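Local coordinates for protein CofB (Escherichia coli, PDB 4QS4) that acts as a minor pilin that initiates assembly of the CFA/III type IV pilus in enterotoxigenic Escherichia coli, at residues 67-72 with 183-188; 128-133 with 151-156; 145-150 with 228-233. All blocks are in the same frame, centred on the assembly; numbering follows the deposited sequence.

Contact 1. Residues 67-72 with 183-188; sequences KDLNST and FKDIYV. With SO4 (sulfate ion), chain F.
Leu69 and Asp185 bring their CA atoms to 8.3 Å where a type I beta turn, Asp68 to Ser71, faces strand 185-191. The strand belongs to the antiparallel sheet of the type IV pilin fold, and the turn sits over that sheet at the protein surface. Leu69 and Tyr187 carry the contact. The hydroxyl OH of Tyr187 donates to Asn70 OD1 at 2.7 Å. The acceptor lies at the edge of the ring, near its plane, while the hydroxyl is tilted 34° from the carbonyl plane of the amide. Amide and ring are turned 71° apart. Asn70 CG is anti to the carbonyl carbon (chi1 -67°), which places OD1 at the phenol hydroxyl although CB does not point straight at the strand. Leu69 crosses the tyrosine at about a right angle. Its CB touches Tyr187 OH at 3.4 Å, and its carbonyl O stands 4.0 Å above one face of the ring, toward the rim. That carbonyl also accepts from Arg230, which makes a cation-pi contact with Tyr187. One arginine therefore ties both partners together. At the outer margin, Leu69 CD2 only grazes Lys184 CE at 4.3 Å, and Leu69 CG meets the carboxylate of Asp185 loosely. The turn is stiffened from within. Asn70 N donates to Asp68 OD1 at 3.1 Å, an Asx turn, and Ser71 N donates to Asp68 O. A sulfate ion, probably from the crystallisation liquor, occupies the side of the turn near Lys67 and Ser71. Its O4 is modelled 2.4 Å from Asp68 N, too short for that distance to be trusted, and Ser71 OG lies 2.7 Å from the same oxygen.

Contact 2. Residues 128-133 with 151-156; sequences KIDRID and ILTFDK
Ile129 and Leu152 face each other as a non-hydrogen-bonded pair in the antiparallel hairpin of strands 127-136 and 145-154. A classic beta bulge follows: Asp130 and Arg131 both sit opposite Ile151. Asp130 N donates to Ile151 O, and Ile151 N donates to Arg131 O, each at 2.9 Å. The tight part is the Ile129 face, which helix 9-32 covers. There Leu152 CD2 presses on Ile129 CG1 at 3.4 Å, closer than usual van der Waals contact. On the other face Ile151 runs alongside Arg131, pointing the same way. With CG anti to the backbone N (chi1 164°), the extended Arg131 chain reaches past Ile151 CD1 to grip Asp133 side-on. Phe80 makes a cation-pi contact with the same arginine. Toward the partly exposed end Lys128 and Thr153 still exchange two backbone bonds, but side chains pack more loosely. Lys128 CB and Thr153 CG2 meet at 4.0 Å, and the lysine chain extends away to bond Ser123 O. Asp130 CB rests against Thr153 CB at 3.8 Å, while its carboxylate turns to Trp199 and Arg191. In the buried salt bridge, Arg131 NE meets the syn lone pair of Asp133 OD1 at 2.8 Å.

Contact 3. Residues 145-150 with 228-233; sequences IERVDF and GLRLSI
Asp149 OD2 lies over one face of the Arg230 guanidinium; the carboxylate and guanidinium planes are 33° apart. Asp149 OD2 is 3.8 Å from Arg230 NH1, a long salt bridge in which no N-H points at the oxygen. The Arg147 guanidinium meets the same carboxylate differently, edge-on and in plane. Its NE reaches Asp149 OD1 at 3.0 Å and its NH2 reaches OD2 at 2.9 Å. Arg147 NH2 lies over the same face of Arg230. The two arginines gather round one carboxylate. The Phe150 ring has Leu231 O at its edge, and its CE2 meets Ile233 CD1 obliquely at 4.1 Å. These groups stand on opposite faces of two antiparallel neighbours in the sheet of the type IV pilin fold, strands 145-154 and 226-233. Phe150 and Ile233 pack under helix 9-32, the N-terminal helix of the pilin domain. The charged network lies on the other face, beneath the loop that carries Leu69. Val148 with Ile233 and Phe150 with Leu231 are hydrogen-bonded pairs, each with two backbone bonds. Between them sits the non-hydrogen-bonded pair Asp149 and Ser232. Ser232 OG donates to Asp149 OD1 at 2.6 Å from above the carboxylate plane, 51° out of it, so this oxygen accepts two bonds. A water accepts from Arg230 NH1 and lies 2.7 Å from Asp149 OD2. With an alanine here in place of Asp149, Arg147 would probably lose its two-pronged partner, Arg230 a nearby opposite charge, and the Ser232 hydroxyl its acceptor. Arg230 bends at its third torsion (chi3 67°), with NH2 turned to Leu69. Arg147 NH2 also donates to the backbone O of Asn66.

After the N-terminal helix 9-32 and two short strands, the chain reaches the loop 67-72. It then forms strand 127-136 and turns back along strand 145-154, so contact 2 closes the shortest loop, a hairpin. Contact 1 closes next, when 183-188 meets the early loop, and contact 2 is nested inside it. Contact 3 closes last, when 228-233 pairs with 145-150, and it crosses both others. Strand 226-233 thereby slots between strands 145-154 and 185-191. Contacts 2 and 3 share strand 145-154 and lie with centres about 11 Å apart. Contacts 1 and 3 touch through Leu69 and Arg230, which joins the surface loop to the middle of the pilin sheet.

Contact 1. Residues 67-72 with 183-188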
loop_
_atom_site.group_PDB
_atom_site.type_symbol
_atom_site.label_atom_id
_atom_site.label_comp_id
_atom_site.label_asym_id
_atom_site.label_seq_id
_atom_site.Cartn_x
_atom_site.Cartn_y
_atom_site.Cartn_z
ATOM N N LYS A 67 1.610 -4.757 43.096
ATOM C CA LYS A 67 1.241 -5.686 42.010
ATOM C C LYS A 67 -0.265 -5.974 42.010
ATOM O O LYS A 67 -0.886 -6.129 40.961
ATOM C CB LYS A 67 1.988 -7.011 42.165
ATOM C CG LYS A 67 3.494 -6.930 41.960
ATOM C CD LYS A 67 4.182 -8.076 42.690
ATOM C CE LYS A 67 5.545 -8.394 42.108
ATOM N NZ LYS A 67 5.416 -9.098 40.802
ATOM N N ASP A 68 -0.829 -6.063 43.203
ATOM C CA ASP A 68 -2.264 -6.246 43.385
ATOM C C ASP A 68 -2.950 -4.893 43.187
ATOM O O ASP A 68 -2.601 -3.912 43.852
ATOM C CB ASP A 68 -2.527 -6.814 44.789
ATOM C CG ASP A 68 -4.007 -7.021 45.095
ATOM O OD1 ASP A 68 -4.860 -6.915 44.190
ATOM O OD2 ASP A 68 -4.307 -7.290 46.281
ATOM N N LEU A 69 -3.911 -4.853 42.267
ATOM C CA LEU A 69 -4.697 -3.649 41.979
ATOM C C LEU A 69 -5.396 -3.072 43.208
ATOM O O LEU A 69 -5.672 -1.878 43.252
ATOM C CB LEU A 69 -5.772 -3.938 40.917
ATOM C CG LEU A 69 -5.411 -4.014 39.431
ATOM C CD1 LEU A 69 -4.824 -2.701 38.946
ATOM C CD2 LEU A 69 -4.465 -5.169 39.144
ATOM N N ASN A 70 -5.715 -3.926 44.179
ATOM C CA ASN A 70 -6.441 -3.510 45.378
ATOM C C ASN A 70 -5.556 -3.131 46.566
ATOM O O ASN A 70 -6.064 -2.654 47.570
ATOM C CB ASN A 70 -7.419 -4.610 45.814
ATOM C CG ASN A 70 -8.541 -4.818 44.816
ATOM O OD1 ASN A 70 -8.910 -3.914 44.071
ATOM N ND2 ASN A 70 -9.097 -6.015 44.808
ATOM N N SER A 71 -4.247 -3.335 46.451
ATOM C CA SER A 71 -3.331 -3.042 47.552
ATOM C C SER A 71 -2.982 -1.548 47.599
ATOM O O SER A 71 -3.248 -0.809 46.661
ATOM C CB SER A 71 -2.067 -3.894 47.431
ATOM O OG SER A 71 -1.314 -3.502 46.302
ATOM N N THR A 72 -2.390 -1.111 48.703
ATOM C CA THR A 72 -2.155 0.324 48.939
ATOM C C THR A 72 -1.174 0.946 47.934
ATOM O O THR A 72 -0.130 0.367 47.599
ATOM C CB THR A 72 -1.706 0.596 50.398
ATOM O OG1 THR A 72 -1.257 1.956 50.543
ATOM C CG2 THR A 72 -0.602 -0.348 50.817
ATOM N N PHE A 183 -7.575 -0.214 28.915
ATOM C CA PHE A 183 -7.349 -0.076 30.340
ATOM C C PHE A 183 -7.576 -1.417 31.008
ATOM O O PHE A 183 -8.694 -1.925 31.007
ATOM C CB PHE A 183 -8.279 0.984 30.924
ATOM C CG PHE A 183 -8.216 2.299 30.205
ATOM C CD1 PHE A 183 -6.998 2.940 30.017
ATOM C CD2 PHE A 183 -9.369 2.898 29.713
ATOM C CE1 PHE A 183 -6.930 4.148 29.348
ATOM C CE2 PHE A 183 -9.306 4.109 29.048
ATOM C CZ PHE A 183 -8.086 4.731 28.860
ATOM N N LYS A 184 -6.510 -1.990 31.567
ATOM C CA LYS A 184 -6.622 -3.213 32.363
ATOM C C LYS A 184 -7.690 -3.043 33.452
ATOM O O LYS A 184 -8.459 -3.958 33.727
ATOM C CB LYS A 184 -5.274 -3.567 33.004
ATOM C CG LYS A 184 -5.251 -4.915 33.713
ATOM C CD LYS A 184 -3.857 -5.251 34.226
ATOM C CE LYS A 184 -3.854 -6.501 35.094
ATOM N NZ LYS A 184 -4.451 -7.669 34.385
ATOM N N ASP A 185 -7.706 -1.863 34.063
ATOM C CA ASP A 185 -8.690 -1.495 35.080
ATOM C C ASP A 185 -8.682 0.024 35.251
ATOM O O ASP A 185 -7.703 0.695 34.893
ATOM C CB ASP A 185 -8.362 -2.170 36.420
ATOM C CG ASP A 185 -9.123 -3.483 36.638
ATOM O OD1 ASP A 185 -10.373 -3.461 36.674
ATOM O OD2 ASP A 185 -8.466 -4.533 36.802
ATOM N N ILE A 186 -9.786 0.557 35.773
ATOM C CA ILE A 186 -9.910 1.972 36.118
ATOM C C ILE A 186 -10.458 2.086 37.548
ATOM O O ILE A 186 -11.568 1.643 37.819
ATOM C CB ILE A 186 -10.885 2.713 35.179
ATOM C CG1 ILE A 186 -10.486 2.536 33.707
ATOM C CG2 ILE A 186 -10.945 4.194 35.548
ATOM C CD1 ILE A 186 -11.597 2.863 32.727
ATOM N N TYR A 187 -9.681 2.683 38.448
ATOM C CA TYR A 187 -10.092 2.838 39.848
ATOM C C TYR A 187 -10.271 4.309 40.190
ATOM O O TYR A 187 -9.605 5.182 39.625
ATOM C CB TYR A 187 -9.060 2.229 40.802
ATOM C CG TYR A 187 -9.097 0.714 40.947
ATOM C CD1 TYR A 187 -9.567 0.118 42.117
ATOM C CD2 TYR A 187 -8.639 -0.120 39.933
ATOM C CE1 TYR A 187 -9.582 -1.260 42.266
ATOM C CE2 TYR A 187 -8.652 -1.501 40.083
ATOM C CZ TYR A 187 -9.123 -2.063 41.251
ATOM O OH TYR A 187 -9.144 -3.432 41.406
ATOM N N VAL A 188 -11.184 4.575 41.119
ATOM C CA VAL A 188 -11.364 5.907 41.663
ATOM C C VAL A 188 -10.356 6.117 42.783
ATOM O O VAL A 188 -10.201 5.266 43.663
ATOM C CB VAL A 188 -12.794 6.102 42.215
ATOM C CG1 VAL A 188 -12.924 7.440 42.928
ATOM C CG2 VAL A 188 -13.808 5.990 41.088
HETATM S S SO4 F . 1.017 -6.196 46.374
HETATM O O1 SO4 F . 0.212 -7.140 47.186
HETATM O O2 SO4 F . 1.583 -5.150 47.259
HETATM O O3 SO4 F . 2.094 -6.960 45.705
HETATM O O4 SO4 F . 0.177 -5.556 45.355
#

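Contact 2. Residues 128-133 with 151-156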
loop_
_atom_site.group_PDB
_atom_site.type_symbol
_atom_site.label_atom_id
_atom_site.label_comp_id
_atom_site.label_asym_id
_atom_site.label_seq_id
_atom_site.Cartn_x
_atom_site.Cartn_y
_atom_site.Cartn_z
ATOM N N LYS A 128 -5.677 16.400 34.438
ATOM C CA LYS A 128 -4.249 16.323 34.121
ATOM C C LYS A 128 -3.661 15.023 34.676
ATOM O O LYS A 128 -4.201 14.451 35.625
ATOM C CB LYS A 128 -3.499 17.508 34.743
ATOM C CG LYS A 128 -4.007 18.883 34.330
ATOM C CD LYS A 128 -3.244 19.990 35.046
ATOM C CE LYS A 128 -3.873 21.351 34.798
ATOM N NZ LYS A 128 -3.100 22.472 35.405
ATOM N N ILE A 129 -2.557 14.567 34.087
ATOM C CA ILE A 129 -1.787 13.462 34.651
ATOM C C ILE A 129 -0.937 14.022 35.788
ATOM O O ILE A 129 -0.080 14.876 35.560
ATOM C CB ILE A 129 -0.871 12.782 33.611
ATOM C CG1 ILE A 129 -1.695 12.205 32.462
ATOM C CG2 ILE A 129 -0.057 11.669 34.271
ATOM C CD1 ILE A 129 -0.882 11.859 31.233
ATOM N N ASP A 130 -1.192 13.553 37.010
ATOM C CA ASP A 130 -0.537 14.092 38.202
ATOM C C ASP A 130 0.619 13.214 38.676
ATOM O O ASP A 130 1.523 13.687 39.366
ATOM C CB ASP A 130 -1.560 14.256 39.337
ATOM C CG ASP A 130 -1.026 15.101 40.491
ATOM O OD1 ASP A 130 -0.438 16.175 40.227
ATOM O OD2 ASP A 130 -1.190 14.701 41.665
ATOM N N ARG A 131 0.588 11.939 38.295
ATOM C CA ARG A 131 1.514 10.955 38.840
ATOM C C ARG A 131 1.476 9.677 38.009
ATOM O O ARG A 131 0.439 9.321 37.451
ATOM C CB ARG A 131 1.126 10.670 40.298
ATOM C CG ARG A 131 1.728 9.425 40.921
ATOM C CD ARG A 131 1.254 9.264 42.358
ATOM N NE ARG A 131 1.318 7.867 42.790
ATOM C CZ ARG A 131 1.153 7.461 44.048
ATOM N NH1 ARG A 131 0.922 8.336 45.031
ATOM N NH2 ARG A 131 1.232 6.166 44.328
ATOM N N ILE A 132 2.620 9.007 37.925
ATOM C CA ILE A 132 2.748 7.747 37.198
ATOM C C ILE A 132 3.413 6.718 38.111
ATOM O O ILE A 132 4.417 7.016 38.744
ATOM C CB ILE A 132 3.592 7.924 35.915
ATOM C CG1 ILE A 132 2.961 8.988 35.014
ATOM C CG2 ILE A 132 3.731 6.605 35.156
ATOM C CD1 ILE A 132 3.826 9.399 33.840
ATOM N N ASP A 133 2.841 5.514 38.179
ATOM C CA ASP A 133 3.406 4.425 38.976
ATOM C C ASP A 133 3.856 3.315 38.033
ATOM O O ASP A 133 3.035 2.742 37.315
ATOM C CB ASP A 133 2.373 3.848 39.951
ATOM C CG ASP A 133 1.900 4.858 40.996
ATOM O OD1 ASP A 133 2.334 6.020 40.959
ATOM O OD2 ASP A 133 1.089 4.480 41.864
ATOM N N ILE A 151 -2.292 8.313 37.261
ATOM C CA ILE A 151 -3.229 8.956 38.166
ATOM C C ILE A 151 -3.605 10.302 37.562
ATOM O O ILE A 151 -2.752 11.176 37.400
ATOM C CB ILE A 151 -2.638 9.142 39.574
ATOM C CG1 ILE A 151 -2.493 7.777 40.276
ATOM C CG2 ILE A 151 -3.531 10.065 40.402
ATOM C CD1 ILE A 151 -1.352 6.917 39.767
ATOM N N LEU A 152 -4.876 10.439 37.209
ATOM C CA LEU A 152 -5.393 11.667 36.636
ATOM C C LEU A 152 -6.070 12.490 37.718
ATOM O O LEU A 152 -7.037 12.039 38.322
ATOM C CB LEU A 152 -6.391 11.346 35.530
ATOM C CG LEU A 152 -5.828 10.502 34.390
ATOM C CD1 LEU A 152 -6.843 10.385 33.271
ATOM C CD2 LEU A 152 -4.523 11.089 33.873
ATOM N N THR A 153 -5.539 13.681 37.976
ATOM C CA THR A 153 -6.124 14.592 38.954
ATOM C C THR A 153 -7.269 15.367 38.312
ATOM O O THR A 153 -7.159 15.823 37.170
ATOM C CB THR A 153 -5.084 15.576 39.533
ATOM O OG1 THR A 153 -5.653 16.281 40.644
ATOM C CG2 THR A 153 -4.606 16.590 38.485
ATOM N N PHE A 154 -8.368 15.503 39.044
ATOM C CA PHE A 154 -9.510 16.279 38.580
ATOM C C PHE A 154 -9.603 17.575 39.379
ATOM O O PHE A 154 -9.876 17.554 40.578
ATOM C CB PHE A 154 -10.810 15.485 38.700
ATOM C CG PHE A 154 -11.993 16.189 38.102
ATOM C CD1 PHE A 154 -12.167 16.225 36.727
ATOM C CD2 PHE A 154 -12.926 16.832 38.911
ATOM C CE1 PHE A 154 -13.252 16.883 36.164
ATOM C CE2 PHE A 154 -14.014 17.492 38.355
ATOM C CZ PHE A 154 -14.178 17.517 36.979
ATOM N N ASP A 155 -9.365 18.695 38.699
ATOM C CA ASP A 155 -9.335 20.013 39.324
ATOM C C ASP A 155 -10.697 20.689 39.154
ATOM O O ASP A 155 -10.933 21.429 38.193
ATOM C CB ASP A 155 -8.204 20.852 38.707
ATOM C CG ASP A 155 -7.698 21.934 39.639
ATOM O OD1 ASP A 155 -8.529 22.684 40.203
ATOM O OD2 ASP A 155 -6.461 22.039 39.799
ATOM N N LYS A 156 -11.595 20.414 40.095
ATOM C CA LYS A 156 -12.959 20.926 40.033
ATOM C C LYS A 156 -12.995 22.450 40.200
ATOM O O LYS A 156 -12.652 22.981 41.259
ATOM C CB LYS A 156 -13.854 20.232 41.075
ATOM C CG LYS A 156 -13.499 20.491 42.536
ATOM C CD LYS A 156 -14.287 19.586 43.469
ATOM C CE LYS A 156 -13.951 19.855 44.928
ATOM N NZ LYS A 156 -14.274 21.250 45.339
#

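Contact 3. Residues 145-150 with 228-233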
loop_
_atom_site.group_PDB
_atom_site.type_symbol
_atom_site.label_atom_id
_atom_site.label_comp_id
_atom_site.label_asym_id
_atom_site.label_seq_id
_atom_site.Cartn_x
_atom_site.Cartn_y
_atom_site.Cartn_z
ATOM N N ILE A 145 8.817 -3.887 34.268
ATOM C CA ILE A 145 7.597 -3.199 34.687
ATOM C C ILE A 145 6.380 -3.970 34.197
ATOM O O ILE A 145 6.187 -4.176 32.999
ATOM C CB ILE A 145 7.557 -1.752 34.165
ATOM C CG1 ILE A 145 8.685 -0.946 34.804
ATOM C CG2 ILE A 145 6.193 -1.110 34.439
ATOM C CD1 ILE A 145 9.031 0.330 34.066
ATOM N N GLU A 146 5.563 -4.362 35.158
ATOM C CA GLU A 146 4.444 -5.266 34.956
ATOM C C GLU A 146 3.159 -4.503 34.646
ATOM O O GLU A 146 2.236 -5.037 34.034
ATOM C CB GLU A 146 4.283 -6.039 36.254
ATOM C CG GLU A 146 3.201 -7.077 36.311
ATOM C CD GLU A 146 3.118 -7.635 37.704
ATOM O OE1 GLU A 146 4.115 -8.254 38.123
ATOM O OE2 GLU A 146 2.092 -7.417 38.385
ATOM N N ARG A 147 3.102 -3.250 35.086
ATOM C CA ARG A 147 1.913 -2.426 34.896
ATOM C C ARG A 147 2.294 -0.960 35.031
ATOM O O ARG A 147 3.188 -0.610 35.803
ATOM C CB ARG A 147 0.855 -2.801 35.944
ATOM C CG ARG A 147 -0.545 -2.327 35.613
ATOM C CD ARG A 147 -1.546 -2.765 36.666
ATOM N NE ARG A 147 -1.430 -1.975 37.896
ATOM C CZ ARG A 147 -1.132 -2.444 39.106
ATOM N NH1 ARG A 147 -0.912 -3.738 39.319
ATOM N NH2 ARG A 147 -1.063 -1.594 40.134
ATOM N N VAL A 148 1.629 -0.109 34.264
ATOM C CA VAL A 148 1.836 1.329 34.349
ATOM C C VAL A 148 0.514 1.980 34.734
ATOM O O VAL A 148 -0.470 1.884 33.993
ATOM C CB VAL A 148 2.346 1.911 33.020
ATOM C CG1 VAL A 148 2.610 3.412 33.149
ATOM C CG2 VAL A 148 3.607 1.178 32.578
ATOM N N ASP A 149 0.499 2.629 35.900
ATOM C CA ASP A 149 -0.685 3.332 36.378
ATOM C C ASP A 149 -0.534 4.830 36.186
ATOM O O ASP A 149 0.484 5.412 36.565
ATOM C CB ASP A 149 -0.938 3.046 37.860
ATOM C CG ASP A 149 -1.282 1.599 38.133
ATOM O OD1 ASP A 149 -1.747 0.884 37.212
ATOM O OD2 ASP A 149 -1.093 1.180 39.298
ATOM N N PHE A 150 -1.554 5.448 35.598
ATOM C CA PHE A 150 -1.604 6.893 35.445
ATOM C C PHE A 150 -2.690 7.448 36.342
ATOM O O PHE A 150 -3.853 7.081 36.211
ATOM C CB PHE A 150 -1.888 7.267 33.994
ATOM C CG PHE A 150 -0.795 6.862 33.060
ATOM C CD1 PHE A 150 0.234 7.741 32.755
ATOM C CD2 PHE A 150 -0.783 5.591 32.507
ATOM C CE1 PHE A 150 1.254 7.362 31.888
ATOM C CE2 PHE A 150 0.233 5.207 31.648
ATOM C CZ PHE A 150 1.250 6.090 31.342
ATOM N N GLY A 228 -9.859 11.541 41.747
ATOM C CA GLY A 228 -9.160 11.324 40.489
ATOM C C GLY A 228 -9.458 9.941 39.954
ATOM O O GLY A 228 -10.243 9.191 40.546
ATOM N N LEU A 229 -8.834 9.616 38.824
ATOM C CA LEU A 229 -8.937 8.302 38.216
ATOM C C LEU A 229 -7.545 7.716 38.099
ATOM O O LEU A 229 -6.599 8.426 37.764
ATOM C CB LEU A 229 -9.534 8.399 36.815
ATOM C CG LEU A 229 -10.996 8.813 36.680
ATOM C CD1 LEU A 229 -11.311 9.082 35.217
ATOM C CD2 LEU A 229 -11.915 7.740 37.241
ATOM N N ARG A 230 -7.423 6.423 38.366
ATOM C CA ARG A 230 -6.189 5.707 38.096
ATOM C C ARG A 230 -6.441 4.781 36.925
ATOM O O ARG A 230 -7.253 3.859 37.022
ATOM C CB ARG A 230 -5.706 4.915 39.312
ATOM C CG ARG A 230 -4.348 4.264 39.087
ATOM C CD ARG A 230 -3.939 3.372 40.246
ATOM N NE ARG A 230 -4.796 2.195 40.357
ATOM C CZ ARG A 230 -4.629 1.221 41.246
ATOM N NH1 ARG A 230 -3.622 1.266 42.112
ATOM N NH2 ARG A 230 -5.474 0.193 41.270
ATOM N N LEU A 231 -5.763 5.058 35.813
ATOM C CA LEU A 231 -5.845 4.235 34.614
ATOM C C LEU A 231 -4.659 3.279 34.577
ATOM O O LEU A 231 -3.512 3.714 34.549
ATOM C CB LEU A 231 -5.819 5.113 33.365
ATOM C CG LEU A 231 -6.887 6.198 33.259
ATOM C CD1 LEU A 231 -6.662 7.022 32.000
ATOM C CD2 LEU A 231 -8.280 5.589 33.270
ATOM N N SER A 232 -4.945 1.981 34.583
ATOM C CA SER A 232 -3.904 0.957 34.562
ATOM C C SER A 232 -3.734 0.452 33.146
ATOM O O SER A 232 -4.717 0.143 32.465
ATOM C CB SER A 232 -4.265 -0.202 35.493
ATOM O OG SER A 232 -4.205 0.208 36.849
ATOM N N ILE A 233 -2.485 0.385 32.696
ATOM C CA ILE A 233 -2.188 -0.122 31.364
ATOM C C ILE A 233 -1.138 -1.228 31.450
ATOM O O ILE A 233 -0.159 -1.124 32.187
ATOM C CB ILE A 233 -1.785 1.026 30.423
ATOM C CG1 ILE A 233 -2.970 1.991 30.311
ATOM C CG2 ILE A 233 -1.419 0.494 29.041
ATOM C CD1 ILE A 233 -2.681 3.266 29.581
HETATM O O HOH W 1 -0.861 2.552 41.664
#